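Local coordinates for protein glutathione transferase lambda1 (Populus trichocarpa, PDB 4PQH) that binds glutathione and, as a Lambda-class member of the glutathione transferase superfamily, probably transfers it to electrophilic substrates with release of a halide, at residues Thr28-Ser33 with Pro80-Asn85; Glu71-Pro76 with Asn86-Glu91; Ala39-Ile44 with Glu91-Ile96. One frame throughout, in Å; residues are numbered along the deposited sequence. Where two conformers were deposited one is given.

Interaction 1: Thr28-Ser33 with Pro80-Asn85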
loop_
_atom_site.group_PDB
_atom_site.type_symbol
_atom_site.label_atom_id
_atom_site.label_comp_id
_atom_site.label_asym_id
_atom_site.label_seq_id
_atom_site.Cartn_x
_atom_site.Cartn_y
_atom_site.Cartn_z
ATOM N N THR A 28 -16.854 0.591 10.558
ATOM C CA THR A 28 -15.426 0.678 10.290
ATOM C C THR A 28 -15.179 1.545 9.055
ATOM O O THR A 28 -15.763 1.314 7.996
ATOM C CB THR A 28 -14.809 -0.719 10.111
ATOM O OG1 THR A 28 -15.027 -1.480 11.308
ATOM C CG2 THR A 28 -13.317 -0.618 9.847
ATOM N N ARG A 29 -14.331 2.561 9.201
ATOM C CA ARG A 29 -14.026 3.468 8.101
ATOM C C ARG A 29 -12.534 3.537 7.838
ATOM O O ARG A 29 -11.737 3.663 8.767
ATOM C CB ARG A 29 -14.559 4.869 8.400
ATOM C CG ARG A 29 -16.065 4.928 8.513
ATOM C CD ARG A 29 -16.566 6.328 8.830
ATOM N NE ARG A 29 -18.022 6.333 8.885
ATOM C CZ ARG A 29 -18.728 5.964 9.948
ATOM N NH1 ARG A 29 -18.111 5.567 11.056
ATOM N NH2 ARG A 29 -20.050 5.987 9.904
ATOM N N LEU A 30 -12.165 3.451 6.563
ATOM C CA LEU A 30 -10.786 3.606 6.143
ATOM C C LEU A 30 -10.654 4.937 5.413
ATOM O O LEU A 30 -11.188 5.110 4.315
ATOM C CB LEU A 30 -10.384 2.455 5.226
ATOM C CG LEU A 30 -9.024 2.578 4.543
ATOM C CD1 LEU A 30 -7.899 2.678 5.563
ATOM C CD2 LEU A 30 -8.795 1.422 3.583
ATOM N N TYR A 31 -9.954 5.883 6.028
ATOM C CA TYR A 31 -9.799 7.207 5.434
ATOM C C TYR A 31 -8.610 7.211 4.493
ATOM O O TYR A 31 -7.496 6.854 4.881
ATOM C CB TYR A 31 -9.649 8.281 6.512
ATOM C CG TYR A 31 -10.879 8.400 7.381
ATOM C CD1 TYR A 31 -11.084 7.531 8.449
ATOM C CD2 TYR A 31 -11.852 9.359 7.123
ATOM C CE1 TYR A 31 -12.205 7.614 9.233
ATOM C CE2 TYR A 31 -12.992 9.455 7.920
ATOM C CZ TYR A 31 -13.155 8.577 8.976
ATOM O OH TYR A 31 -14.274 8.641 9.777
ATOM N N ILE A 32 -8.861 7.591 3.244
ATOM C CA ILE A 32 -7.848 7.528 2.210
ATOM C C ILE A 32 -7.861 8.777 1.342
ATOM O O ILE A 32 -8.752 9.621 1.434
ATOM C CB ILE A 32 -8.065 6.315 1.257
ATOM C CG1 ILE A 32 -9.334 6.506 0.420
ATOM C CG2 ILE A 32 -8.132 5.000 2.023
ATOM C CD1 ILE A 32 -9.488 5.475 -0.693
ATOM N N SER A 33 -6.839 8.880 0.508
ATOM C CA SER A 33 -6.885 9.701 -0.686
ATOM C C SER A 33 -6.768 8.701 -1.820
ATOM O O SER A 33 -5.980 7.760 -1.723
ATOM C CB SER A 33 -5.711 10.678 -0.719
ATOM O OG SER A 33 -5.504 11.180 -2.026
ATOM N N PRO A 80 -3.200 7.089 5.257
ATOM C CA PRO A 80 -4.467 6.531 5.740
ATOM C C PRO A 80 -4.616 6.562 7.251
ATOM O O PRO A 80 -3.637 6.631 7.992
ATOM C CB PRO A 80 -4.385 5.070 5.295
ATOM C CG PRO A 80 -2.924 4.768 5.374
ATOM C CD PRO A 80 -2.232 6.031 4.915
ATOM N N SER A 81 -5.864 6.492 7.690
ATOM C CA SER A 81 -6.172 6.164 9.070
ATOM C C SER A 81 -7.374 5.223 9.069
ATOM O O SER A 81 -8.185 5.233 8.135
ATOM C CB SER A 81 -6.431 7.420 9.906
ATOM O OG SER A 81 -7.627 8.073 9.527
ATOM N N LEU A 82 -7.469 4.407 10.112
ATOM C CA LEU A 82 -8.519 3.408 10.218
ATOM C C LEU A 82 -9.284 3.631 11.505
ATOM O O LEU A 82 -8.698 3.631 12.590
ATOM C CB LEU A 82 -7.924 2.001 10.215
ATOM C CG LEU A 82 -8.937 0.856 10.315
ATOM C CD1 LEU A 82 -9.765 0.757 9.038
ATOM C CD2 LEU A 82 -8.235 -0.456 10.622
ATOM N N GLU A 83 -10.592 3.837 11.364
ATOM C CA GLU A 83 -11.511 3.959 12.480
ATOM C C GLU A 83 -12.150 2.596 12.686
ATOM O O GLU A 83 -12.866 2.095 11.814
ATOM C CB GLU A 83 -12.580 4.993 12.139
ATOM C CG GLU A 83 -13.677 5.151 13.163
ATOM C CD GLU A 83 -14.827 5.988 12.635
ATOM O OE1 GLU A 83 -14.632 6.675 11.610
ATOM O OE2 GLU A 83 -15.923 5.954 13.231
ATOM N N HIS A 84 -11.877 1.990 13.837
ATOM C CA HIS A 84 -12.360 0.648 14.123
ATOM C C HIS A 84 -12.406 0.462 15.631
ATOM O O HIS A 84 -11.440 0.775 16.324
ATOM C CB HIS A 84 -11.432 -0.395 13.486
ATOM C CG HIS A 84 -11.870 -1.811 13.703
ATOM N ND1 HIS A 84 -13.077 -2.295 13.243
ATOM C CD2 HIS A 84 -11.263 -2.846 14.327
ATOM C CE1 HIS A 84 -13.194 -3.567 13.579
ATOM N NE2 HIS A 84 -12.109 -3.927 14.239
ATOM N N ASN A 85 -13.536 -0.030 16.133
ATOM C CA ASN A 85 -13.703 -0.304 17.560
ATOM C C ASN A 85 -13.286 0.848 18.471
ATOM O O ASN A 85 -12.500 0.656 19.401
ATOM C CB ASN A 85 -12.947 -1.575 17.963
ATOM C CG ASN A 85 -13.559 -2.831 17.379
ATOM O OD1 ASN A 85 -14.725 -2.844 16.983
ATOM N ND2 ASN A 85 -12.775 -3.899 17.330
#

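Interaction 2: Glu71-Pro76 with Asn86-Glu91. With GSH (glutathione), chain C.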
loop_
_atom_site.group_PDB
_atom_site.type_symbol
_atom_site.label_atom_id
_atom_site.label_comp_id
_atom_site.label_asym_id
_atom_site.label_seq_id
_atom_site.Cartn_x
_atom_site.Cartn_y
_atom_site.Cartn_z
ATOM N N GLU A 71 -9.705 17.500 13.119
ATOM C CA GLU A 71 -10.377 17.901 14.349
ATOM C C GLU A 71 -11.176 16.782 15.020
ATOM O O GLU A 71 -11.258 16.730 16.246
ATOM C CB GLU A 71 -11.268 19.122 14.092
ATOM C CG GLU A 71 -10.489 20.372 13.683
ATOM C CD GLU A 71 -11.385 21.533 13.281
ATOM O OE1 GLU A 71 -12.624 21.378 13.317
ATOM O OE2 GLU A 71 -10.846 22.603 12.925
ATOM N N LYS A 72 -11.756 15.887 14.228
ATOM C CA LYS A 72 -12.667 14.888 14.787
ATOM C C LYS A 72 -12.244 13.444 14.554
ATOM O O LYS A 72 -12.695 12.540 15.257
ATOM C CB LYS A 72 -14.075 15.088 14.230
ATOM C CG LYS A 72 -14.689 16.424 14.590
ATOM C CD LYS A 72 -15.963 16.660 13.807
ATOM C CE LYS A 72 -16.832 15.418 13.807
ATOM N NZ LYS A 72 -18.212 15.709 13.343
ATOM N N VAL A 73 -11.389 13.225 13.564
ATOM C CA VAL A 73 -11.037 11.866 13.173
ATOM C C VAL A 73 -9.591 11.509 13.498
ATOM O O VAL A 73 -9.332 10.584 14.268
ATOM C CB VAL A 73 -11.284 11.637 11.673
ATOM C CG1 VAL A 73 -10.896 10.222 11.292
ATOM C CG2 VAL A 73 -12.741 11.897 11.329
ATOM N N TYR A 74 -8.653 12.248 12.916
ATOM C CA TYR A 74 -7.243 11.884 13.001
ATOM C C TYR A 74 -6.352 13.130 13.088
ATOM O O TYR A 74 -5.995 13.729 12.071
ATOM C CB TYR A 74 -6.871 10.995 11.804
ATOM C CG TYR A 74 -5.493 10.376 11.864
ATOM C CD1 TYR A 74 -5.132 9.524 12.902
ATOM C CD2 TYR A 74 -4.562 10.619 10.865
ATOM C CE1 TYR A 74 -3.874 8.957 12.955
ATOM C CE2 TYR A 74 -3.301 10.051 10.909
ATOM C CZ TYR A 74 -2.963 9.222 11.956
ATOM O OH TYR A 74 -1.708 8.668 12.002
ATOM N N PRO A 75 -6.000 13.530 14.321
ATOM C CA PRO A 75 -5.169 14.719 14.566
ATOM C C PRO A 75 -3.847 14.823 13.778
ATOM O O PRO A 75 -3.514 15.938 13.374
ATOM C CB PRO A 75 -4.915 14.657 16.075
ATOM C CG PRO A 75 -6.140 13.998 16.611
ATOM C CD PRO A 75 -6.492 12.944 15.582
ATOM N N PRO A 76 -3.104 13.714 13.560
ATOM C CA PRO A 76 -1.882 13.869 12.752
ATOM C C PRO A 76 -2.140 14.355 11.319
ATOM O O PRO A 76 -1.192 14.743 10.622
ATOM C CB PRO A 76 -1.291 12.454 12.738
ATOM C CG PRO A 76 -1.804 11.832 13.996
ATOM C CD PRO A 76 -3.197 12.360 14.142
ATOM N N ASN A 86 -13.802 2.040 18.183
ATOM C CA ASN A 86 -13.578 3.218 19.021
ATOM C C ASN A 86 -12.115 3.644 19.139
ATOM O O ASN A 86 -11.690 4.184 20.161
ATOM C CB ASN A 86 -14.186 3.012 20.412
ATOM C CG ASN A 86 -15.648 2.623 20.352
ATOM O OD1 ASN A 86 -16.436 3.232 19.628
ATOM N ND2 ASN A 86 -16.016 1.592 21.106
ATOM N N GLU A 87 -11.348 3.393 18.088
ATOM C CA GLU A 87 -9.983 3.878 18.021
ATOM C C GLU A 87 -9.712 4.251 16.576
ATOM O O GLU A 87 -10.151 3.556 15.665
ATOM C CB GLU A 87 -8.996 2.805 18.497
ATOM C CG GLU A 87 -7.536 3.264 18.544
ATOM C CD GLU A 87 -6.580 2.168 19.000
ATOM O OE1 GLU A 87 -7.048 1.163 19.576
ATOM O OE2 GLU A 87 -5.357 2.314 18.778
ATOM N N VAL A 88 -9.026 5.369 16.368
ATOM C CA VAL A 88 -8.521 5.699 15.049
ATOM C C VAL A 88 -7.016 5.497 15.083
ATOM O O VAL A 88 -6.326 6.025 15.958
ATOM C CB VAL A 88 -8.855 7.135 14.620
ATOM C CG1 VAL A 88 -8.266 7.413 13.245
ATOM C CG2 VAL A 88 -10.359 7.352 14.599
ATOM N N LYS A 89 -6.518 4.711 14.137
ATOM C CA LYS A 89 -5.113 4.353 14.098
ATOM C C LYS A 89 -4.538 4.751 12.754
ATOM O O LYS A 89 -5.223 4.676 11.735
ATOM C CB LYS A 89 -4.958 2.845 14.273
ATOM C CG LYS A 89 -5.831 2.254 15.362
ATOM C CD LYS A 89 -6.307 0.873 14.968
ATOM C CE LYS A 89 -5.147 0.020 14.496
ATOM N NZ LYS A 89 -4.097 -0.102 15.546
ATOM N N GLY A 90 -3.274 5.155 12.748
ATOM C CA GLY A 90 -2.601 5.492 11.508
ATOM C C GLY A 90 -1.414 4.591 11.234
ATOM O O GLY A 90 -1.247 3.561 11.890
ATOM N N GLU A 91 -0.597 5.010 10.268
ATOM C CA GLU A 91 0.611 4.316 9.806
ATOM C C GLU A 91 0.297 3.107 8.930
ATOM O O GLU A 91 -0.101 2.047 9.418
ATOM C CB GLU A 91 1.565 3.950 10.951
ATOM C CG GLU A 91 2.243 5.152 11.603
ATOM C CD GLU A 91 3.070 5.978 10.624
ATOM O OE1 GLU A 91 3.378 7.138 10.956
ATOM O OE2 GLU A 91 3.421 5.477 9.531
HETATM N N1 GSH C . 4.095 7.166 7.361
HETATM C CA1 GSH C . 2.743 7.397 6.886
HETATM C C1 GSH C . 2.170 6.057 6.529
HETATM O O11 GSH C . 2.951 5.119 6.258
HETATM O O12 GSH C . 0.938 5.879 6.526
HETATM C CB1 GSH C . 2.753 8.327 5.670
HETATM C CG1 GSH C . 1.362 8.826 5.283
HETATM C CD1 GSH C . 1.483 9.956 4.284
HETATM O OE1 GSH C . 2.740 10.558 4.079
HETATM N N2 GSH C . 0.390 10.354 3.628
HETATM C CA2 GSH C . 0.452 11.594 2.863
HETATM C C2 GSH C . -0.423 12.651 3.460
HETATM O O2 GSH C . -1.578 12.294 4.170
HETATM C CB2 GSH C . 0.008 11.396 1.423
HETATM S SG2 GSH C . 1.207 10.526 0.381
HETATM N N3 GSH C . -0.073 13.923 3.285
HETATM C CA3 GSH C . -0.943 14.973 3.781
HETATM C C3 GSH C . -0.214 15.908 4.713
HETATM O O31 GSH C . -0.779 16.939 5.139
HETATM O O32 GSH C . 0.956 15.660 5.080
#

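Interaction 3: Ala39-Ile44 with Glu91-Ile96. With GSH (glutathione), chain C.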
loop_
_atom_site.group_PDB
_atom_site.type_symbol
_atom_site.label_atom_id
_atom_site.label_comp_id
_atom_site.label_asym_id
_atom_site.label_seq_id
_atom_site.Cartn_x
_atom_site.Cartn_y
_atom_site.Cartn_z
ATOM N N ALA A 39 -1.991 4.988 1.506
ATOM C CA ALA A 39 -3.385 4.604 1.690
ATOM C C ALA A 39 -3.743 3.408 0.807
ATOM O O ALA A 39 -4.514 2.528 1.210
ATOM C CB ALA A 39 -4.308 5.789 1.406
ATOM N N GLN A 40 -3.174 3.367 -0.394
ATOM C CA GLN A 40 -3.428 2.257 -1.301
ATOM C C GLN A 40 -3.001 0.930 -0.688
ATOM O O GLN A 40 -3.671 -0.077 -0.895
ATOM C CB GLN A 40 -2.720 2.475 -2.636
ATOM C CG GLN A 40 -3.223 1.561 -3.744
ATOM C CD GLN A 40 -2.391 1.667 -5.007
ATOM O OE1 GLN A 40 -1.452 2.471 -5.077
ATOM N NE2 GLN A 40 -2.733 0.872 -6.016
ATOM N N ARG A 41 -1.905 0.913 0.070
ATOM C CA ARG A 41 -1.496 -0.304 0.786
ATOM C C ARG A 41 -2.644 -0.888 1.583
ATOM O O ARG A 41 -2.886 -2.099 1.564
ATOM C CB ARG A 41 -0.377 0.012 1.776
ATOM C CG ARG A 41 0.985 0.283 1.163
ATOM C CD ARG A 41 1.986 0.599 2.271
ATOM N NE ARG A 41 3.377 0.585 1.815
ATOM C CZ ARG A 41 4.374 1.229 2.413
ATOM N NH1 ARG A 41 4.146 1.973 3.490
ATOM N NH2 ARG A 41 5.603 1.124 1.931
ATOM N N VAL A 42 -3.355 -0.022 2.284
ATOM C CA VAL A 42 -4.392 -0.464 3.205
ATOM C C VAL A 42 -5.663 -0.833 2.445
ATOM O O VAL A 42 -6.351 -1.803 2.773
ATOM C CB VAL A 42 -4.677 0.618 4.281
ATOM C CG1 VAL A 42 -5.525 0.037 5.390
ATOM C CG2 VAL A 42 -3.361 1.134 4.870
ATOM N N TRP A 43 -5.953 -0.068 1.403
ATOM C CA TRP A 43 -7.070 -0.349 0.518
ATOM C C TRP A 43 -6.897 -1.732 -0.145
ATOM O O TRP A 43 -7.847 -2.529 -0.217
ATOM C CB TRP A 43 -7.148 0.766 -0.518
ATOM C CG TRP A 43 -8.268 0.702 -1.501
ATOM C CD1 TRP A 43 -9.290 -0.204 -1.558
ATOM C CD2 TRP A 43 -8.472 1.608 -2.589
ATOM N NE1 TRP A 43 -10.120 0.091 -2.622
ATOM C CE2 TRP A 43 -9.634 1.198 -3.268
ATOM C CE3 TRP A 43 -7.783 2.736 -3.047
ATOM C CZ2 TRP A 43 -10.118 1.870 -4.393
ATOM C CZ3 TRP A 43 -8.263 3.403 -4.165
ATOM C CH2 TRP A 43 -9.419 2.967 -4.823
ATOM N N ILE A 44 -5.688 -2.025 -0.624
ATOM C CA ILE A 44 -5.394 -3.343 -1.198
ATOM C C ILE A 44 -5.623 -4.434 -0.162
ATOM O O ILE A 44 -6.200 -5.479 -0.472
ATOM C CB ILE A 44 -3.942 -3.445 -1.718
ATOM C CG1 ILE A 44 -3.698 -2.479 -2.877
ATOM C CG2 ILE A 44 -3.663 -4.881 -2.171
ATOM C CD1 ILE A 44 -2.227 -2.170 -3.084
ATOM N N GLU A 91 -0.597 5.010 10.268
ATOM C CA GLU A 91 0.611 4.316 9.806
ATOM C C GLU A 91 0.297 3.107 8.930
ATOM O O GLU A 91 -0.101 2.047 9.418
ATOM C CB GLU A 91 1.565 3.950 10.951
ATOM C CG GLU A 91 2.243 5.152 11.603
ATOM C CD GLU A 91 3.070 5.978 10.624
ATOM O OE1 GLU A 91 3.378 7.138 10.956
ATOM O OE2 GLU A 91 3.421 5.477 9.531
ATOM N N SER A 92 0.479 3.279 7.627
ATOM C CA SER A 92 0.105 2.256 6.645
ATOM C C SER A 92 0.620 0.846 6.943
ATOM O O SER A 92 -0.131 -0.126 6.821
ATOM C CB SER A 92 0.526 2.700 5.242
ATOM O OG SER A 92 1.937 2.829 5.132
ATOM N N LEU A 93 1.889 0.720 7.313
ATOM C CA LEU A 93 2.452 -0.600 7.609
ATOM C C LEU A 93 1.837 -1.228 8.852
ATOM O O LEU A 93 1.587 -2.434 8.886
ATOM C CB LEU A 93 3.974 -0.533 7.740
ATOM C CG LEU A 93 4.707 -0.198 6.443
ATOM C CD1 LEU A 93 6.199 -0.103 6.706
ATOM C CD2 LEU A 93 4.402 -1.257 5.380
ATOM N N ASP A 94 1.599 -0.415 9.875
ATOM C CA ASP A 94 0.901 -0.887 11.062
ATOM C C ASP A 94 -0.506 -1.335 10.684
ATOM O O ASP A 94 -0.980 -2.378 11.145
ATOM C CB ASP A 94 0.825 0.205 12.131
ATOM C CG ASP A 94 2.159 0.471 12.789
ATOM O OD1 ASP A 94 3.084 -0.351 12.620
ATOM O OD2 ASP A 94 2.276 1.499 13.490
ATOM N N LEU A 95 -1.164 -0.555 9.832
ATOM C CA LEU A 95 -2.557 -0.809 9.475
ATOM C C LEU A 95 -2.767 -2.065 8.643
ATOM O O LEU A 95 -3.751 -2.771 8.846
ATOM C CB LEU A 95 -3.157 0.390 8.745
ATOM C CG LEU A 95 -3.387 1.633 9.600
ATOM C CD1 LEU A 95 -4.087 2.689 8.767
ATOM C CD2 LEU A 95 -4.221 1.246 10.808
ATOM N N ILE A 96 -1.881 -2.339 7.694
ATOM C CA ILE A 96 -2.048 -3.564 6.917
ATOM C C ILE A 96 -1.878 -4.785 7.829
ATOM O O ILE A 96 -2.613 -5.768 7.695
ATOM C CB ILE A 96 -1.156 -3.611 5.649
ATOM C CG1 ILE A 96 0.325 -3.749 6.006
ATOM C CG2 ILE A 96 -1.432 -2.396 4.760
ATOM C CD1 ILE A 96 1.247 -3.742 4.782
HETATM N N1 GSH C . 4.095 7.166 7.361
HETATM C CA1 GSH C . 2.743 7.397 6.886
HETATM C C1 GSH C . 2.170 6.057 6.529
HETATM O O11 GSH C . 2.951 5.119 6.258
HETATM O O12 GSH C . 0.938 5.879 6.526
HETATM C CB1 GSH C . 2.753 8.327 5.670
HETATM C CG1 GSH C . 1.362 8.826 5.283
HETATM C CD1 GSH C . 1.483 9.956 4.284
HETATM O OE1 GSH C . 2.740 10.558 4.079
HETATM N N2 GSH C . 0.390 10.354 3.628
HETATM C CA2 GSH C . 0.452 11.594 2.863
HETATM C C2 GSH C . -0.423 12.651 3.460
HETATM O O2 GSH C . -1.578 12.294 4.170
HETATM C CB2 GSH C . 0.008 11.396 1.423
HETATM S SG2 GSH C . 1.207 10.526 0.381
HETATM N N3 GSH C . -0.073 13.923 3.285
HETATM C CA3 GSH C . -0.943 14.973 3.781
HETATM C C3 GSH C . -0.214 15.908 4.713
HETATM O O31 GSH C . -0.779 16.939 5.139
HETATM O O32 GSH C . 0.956 15.660 5.080
#

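Interaction 1: Thr28-Ser33 with Pro80-Asn85
E83 runs alongside R29, both side chains pointing the same way, and reaches the hydroxyl of Y31 as well. With CG anti to the backbone N (chi1 175°) and the chain extended beyond it, its carboxylate meets both partners. OE2 forms a salt bridge with R29 NH1 at 3.1 Å, though the hydrogen bond in it is weak and the two planar groups are 24° apart. OE1 accepts from Y31 OH at 2.7 Å, nearly along its C-O bond, and the ring and carboxylate are almost coplanar, 13° apart. A glutamate suits this place because it can serve two donors while buried; R29 also pairs with D25, and E83 OE2 takes the backbone N of F24.

Beneath these groups the strands run antiparallel. R29 and E83 form one hydrogen-bonded pair, with E83 N to R29 O at 2.8 Å, and Y31 and S81 another, with Y31 N to S81 O at 2.8 Å. The non-hydrogen-bonded pair L30 and L82 faces the opposite way, L30 CB lying 4.2 Å from L82 CD1, where leucines suit the apolar cover of V42 and L95. T28 OG1 meets H84 ND1 at the imidazole edge, 2.9 Å away. P80 follows a cis peptide bond and touches glutathione: the cis-proline that, with this central pair of strands, marks the thioredoxin-like domain of glutathione transferases.

Interaction 2: Glu71-Pro76 with Asn86-Glu91
Strand 87-90, the outermost strand of the thioredoxin-like sheet on this side, is overlain by V73 and Y74, where helix 67-73 gives way to loop. No hydrogen bond joins the two segments; shape does the work. V88 points at the loop: its CG2 lies 3.4 Å from V73 O, and its CG1 meets Y74 CD1 at 3.8 Å, a branched apolar residue filling the angle between backbone and ring. Y74 holds CG anti to its own backbone N (chi1 -171°), which extends the ring along the strand until OH stands 3.3 Å from G90 CA. A side chain at G90 would run into that hydroxyl, so glycine fits. P76 CD sits over the centre of one ring face, 3.5 Å above it. An alanine in place of Y74 would remove the ring, and is likely to open a gap above V88 and G90 and leave P76 without its support. Just past the strand, E91 bends its chain so that OE2 accepts from N1 of glutathione at 2.8 Å, an acid suited to an amino group. Y74 and V88 also pack on S81 of the adjacent strand 81-84, F24 touches V88, K89 makes a cation-pi contact with Y98, and E91 occupies the N-cap position of helix 92-102.

Interaction 3: Ala39-Ile44 with Glu91-Ile96
V42 packs closely between the two helices, its CG2 4.0 Å from L95 CB and equally far from I96 CG2. The same methyl of I96 comes within 3.5 Å of R41 O, so a beta-branched residue fits where the backbones run side by side: the axes are 8.8 Å apart and only 6° from parallel. L30 of strand 28-32 and P80, just before strand 81-84, lie against V42.

Helices 37-48 and 92-102 thus lie together on one side of the sheet, an arrangement of the thioredoxin-like fold, and the start of the second one receives the gamma-glutamyl carboxylate of glutathione, as in other glutathione transferases. S92 N donates to GSH O12 at 2.9 Å, and S92 OG to GSH O11 at 2.7 Å. That hydroxyl, set between backbone N and carbonyl carbon (chi1 63°), also accepts from R41 NH1 at 2.9 Å, lying in the guanidinium plane. R41 therefore positions S92 from the second shell, while its NE is held by A174 O of helix 170-190; the arginine and the helix start would probably both stabilise the negative carboxylate.

Toward solvent the contact thins to L93, which is partly exposed; its CD2 still lies 3.7 Å above one guanidinium face, toward the rim, with F123 and T126 of helix 113-137 beside it.

In the fold
All three contacts belong to the thioredoxin-like N-terminal domain, but at different depths. Interactions 1 and 3 are buried and interaction 2 lies at the surface. Interaction 1 joins two strands through backbone bonds and a buried charged cluster; interaction 3 joins two helices by apolar packing with one polar relay; interaction 2 has no hydrogen bond between its protein segments and rests on van der Waals packing. Strands 81-84 and 87-90 are sheet neighbours, with L82 N probably bonded to K89 O, so interactions 1 and 2 share that sheet, and Y31 packs on V73. L30 and P80 meet V42 and A39, tying interaction 1 to interaction 3. Residue E91 belongs to both interactions 2 and 3, and glutathione touches all three.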